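Local coordinates for single-strand binding protein (Thermus aquaticus, PDB 2FXQ), which probably binds single-stranded DNA and recruits partner proteins to it during DNA replication, recombination and repair, at residues L5-I11 with L128-M134. Numbering follows the deposited sequence.
Sequences LNQVFLI and LNQVILM
Q130 O takes a hydrogen bond from F9 N at 2.9 Å and a weaker CA-H...O contact from V8 CA at 3.3 Å. Q130 N in turn bonds F9 O at 2.8 Å, nearly straight at 170°. Reciprocal bonds also join Q7 to I132 and L5 to M134, and I11 N reaches L128 O. The F9 ring turns its edge to Q130 O, with F9 CD2 3.7 Å away, while I132 CD1 meets F9 CE2 obliquely at 4.1 Å. Q7 slants across I132, OE1 lying 3.8 Å from I132 CD1, while Q7 NE2 is hydrogen-bonded to E79 of the second subunit, whose F9 meets this F9 ring with planes about 75° apart. With CG1 beside its backbone N (chi1 -65°), I11 rests that branch against L128 CD2 at 3.8 Å. Shortened to an alanine, this side chain would lose CG1 and CD1, and a gap would probably open beside L128 CB and CD2. On the face carrying N6 and V8, L10 CD2 lies 3.6 Å from N129 OD1, while N129 ND2 is hydrogen-bonded to L201 O. This antiparallel pairing joins the first strands of two tandem OB-fold domains, much as such strands pair between subunits in bacterial SSB.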
loop_
_atom_site.group_PDB
_atom_site.type_symbol
_atom_site.label_atom_id
_atom_site.label_comp_id
_atom_site.label_asym_id
_atom_site.label_seq_id
_atom_site.Cartn_x
_atom_site.Cartn_y
_atom_site.Cartn_z
ATOM N N LEU A 5 3.113 6.091 12.346
ATOM C CA LEU A 5 2.732 4.917 11.562
ATOM C C LEU A 5 3.997 4.272 11.124
ATOM O O LEU A 5 4.971 4.987 10.790
ATOM C CB LEU A 5 1.976 5.337 10.260
ATOM C CG LEU A 5 0.532 5.741 10.369
ATOM C CD1 LEU A 5 0.120 6.219 8.958
ATOM C CD2 LEU A 5 -0.325 4.558 10.885
ATOM N N ASN A 6 3.973 2.941 11.043
ATOM C CA ASN A 6 5.124 2.207 10.584
ATOM C C ASN A 6 4.575 0.912 9.967
ATOM O O ASN A 6 4.245 -0.042 10.670
ATOM C CB ASN A 6 6.079 1.988 11.782
ATOM C CG ASN A 6 7.236 1.009 11.494
ATOM O OD1 ASN A 6 7.452 0.504 10.362
ATOM N ND2 ASN A 6 8.013 0.735 12.572
ATOM N N GLN A 7 4.401 0.918 8.643
ATOM C CA GLN A 7 3.728 -0.191 7.946
ATOM C C GLN A 7 4.502 -0.567 6.745
ATOM O O GLN A 7 4.938 0.302 6.015
ATOM C CB GLN A 7 2.308 0.254 7.448
ATOM C CG GLN A 7 1.462 0.808 8.655
ATOM C CD GLN A 7 0.072 1.340 8.205
ATOM O OE1 GLN A 7 -0.032 1.938 7.140
ATOM N NE2 GLN A 7 -0.979 1.087 8.995
ATOM N N VAL A 8 4.645 -1.874 6.508
ATOM C CA VAL A 8 5.401 -2.390 5.379
ATOM C C VAL A 8 4.528 -3.456 4.696
ATOM O O VAL A 8 3.855 -4.257 5.398
ATOM C CB VAL A 8 6.705 -3.146 5.884
ATOM C CG1 VAL A 8 7.484 -3.741 4.669
ATOM C CG2 VAL A 8 7.548 -2.223 6.774
ATOM N N PHE A 9 4.527 -3.472 3.350
ATOM C CA PHE A 9 3.776 -4.463 2.548
ATOM C C PHE A 9 4.743 -4.941 1.528
ATOM O O PHE A 9 5.398 -4.112 0.857
ATOM C CB PHE A 9 2.577 -3.767 1.819
ATOM C CG PHE A 9 1.730 -2.920 2.734
ATOM C CD1 PHE A 9 0.556 -3.422 3.274
ATOM C CD2 PHE A 9 2.134 -1.607 3.101
ATOM C CE1 PHE A 9 -0.204 -2.660 4.215
ATOM C CE2 PHE A 9 1.338 -0.839 4.013
ATOM C CZ PHE A 9 0.206 -1.368 4.559
ATOM N N LEU A 10 4.930 -6.264 1.410
ATOM C CA LEU A 10 5.965 -6.776 0.523
ATOM C C LEU A 10 5.436 -8.031 -0.052
ATOM O O LEU A 10 4.722 -8.801 0.650
ATOM C CB LEU A 10 7.175 -7.263 1.352
ATOM C CG LEU A 10 8.254 -6.375 1.818
ATOM C CD1 LEU A 10 9.295 -7.266 2.579
ATOM C CD2 LEU A 10 8.821 -5.601 0.589
ATOM N N ILE A 11 5.704 -8.252 -1.315
ATOM C CA ILE A 11 5.662 -9.631 -1.801
ATOM C C ILE A 11 7.063 -9.890 -2.334
ATOM O O ILE A 11 7.572 -9.104 -3.142
ATOM C CB ILE A 11 4.641 -9.774 -2.984
ATOM C CG1 ILE A 11 3.211 -9.495 -2.476
ATOM C CG2 ILE A 11 4.803 -11.190 -3.691
ATOM C CD1 ILE A 11 2.136 -9.390 -3.654
ATOM N N LEU A 128 5.237 -5.374 -5.299
ATOM C CA LEU A 128 4.813 -4.920 -3.979
ATOM C C LEU A 128 6.061 -4.792 -3.025
ATOM O O LEU A 128 6.667 -5.746 -2.520
ATOM C CB LEU A 128 3.614 -5.721 -3.418
ATOM C CG LEU A 128 2.854 -5.096 -2.232
ATOM C CD1 LEU A 128 1.890 -3.979 -2.652
ATOM C CD2 LEU A 128 2.115 -6.084 -1.357
ATOM N N ASN A 129 6.448 -3.538 -2.828
ATOM C CA ASN A 129 7.420 -3.221 -1.825
ATOM C C ASN A 129 7.009 -1.819 -1.450
ATOM O O ASN A 129 7.306 -0.870 -2.173
ATOM C CB ASN A 129 8.777 -3.266 -2.487
ATOM C CG ASN A 129 9.838 -2.614 -1.676
ATOM O OD1 ASN A 129 9.573 -2.240 -0.542
ATOM N ND2 ASN A 129 11.077 -2.539 -2.216
ATOM N N GLN A 130 6.225 -1.691 -0.398
ATOM C CA GLN A 130 5.690 -0.396 0.010
ATOM C C GLN A 130 5.902 -0.169 1.490
ATOM O O GLN A 130 5.698 -1.087 2.313
ATOM C CB GLN A 130 4.162 -0.302 -0.263
ATOM C CG GLN A 130 3.517 1.104 0.241
ATOM C CD GLN A 130 2.269 1.593 -0.540
ATOM O OE1 GLN A 130 2.381 2.220 -1.619
ATOM N NE2 GLN A 130 1.090 1.312 0.015
ATOM N N VAL A 131 6.308 1.060 1.864
ATOM C CA VAL A 131 6.398 1.378 3.247
ATOM C C VAL A 131 5.580 2.669 3.483
ATOM O O VAL A 131 5.595 3.565 2.640
ATOM C CB VAL A 131 7.916 1.707 3.560
ATOM C CG1 VAL A 131 8.026 2.211 5.005
ATOM C CG2 VAL A 131 8.838 0.426 3.334
ATOM N N ILE A 132 4.837 2.730 4.609
ATOM C CA ILE A 132 4.140 3.964 4.991
ATOM C C ILE A 132 4.694 4.322 6.375
ATOM O O ILE A 132 4.615 3.502 7.319
ATOM C CB ILE A 132 2.644 3.776 5.031
ATOM C CG1 ILE A 132 2.141 3.396 3.619
ATOM C CG2 ILE A 132 1.962 5.137 5.493
ATOM C CD1 ILE A 132 0.537 3.125 3.575
ATOM N N LEU A 133 5.256 5.540 6.512
ATOM C CA LEU A 133 5.736 5.961 7.816
ATOM C C LEU A 133 5.097 7.307 8.114
ATOM O O LEU A 133 4.938 8.140 7.214
ATOM C CB LEU A 133 7.277 6.211 7.819
ATOM C CG LEU A 133 8.192 5.045 7.402
ATOM C CD1 LEU A 133 9.697 5.436 7.351
ATOM C CD2 LEU A 133 7.965 3.843 8.352
ATOM N N MET A 134 4.813 7.565 9.380
ATOM C CA MET A 134 4.477 8.944 9.736
ATOM C C MET A 134 5.181 9.204 11.044
ATOM O O MET A 134 5.061 8.390 12.016
ATOM C CB MET A 134 2.978 9.124 9.943
ATOM C CG MET A 134 2.595 10.718 9.960
ATOM S SD MET A 134 0.842 10.854 9.973
ATOM C CE MET A 134 0.407 10.995 8.314
#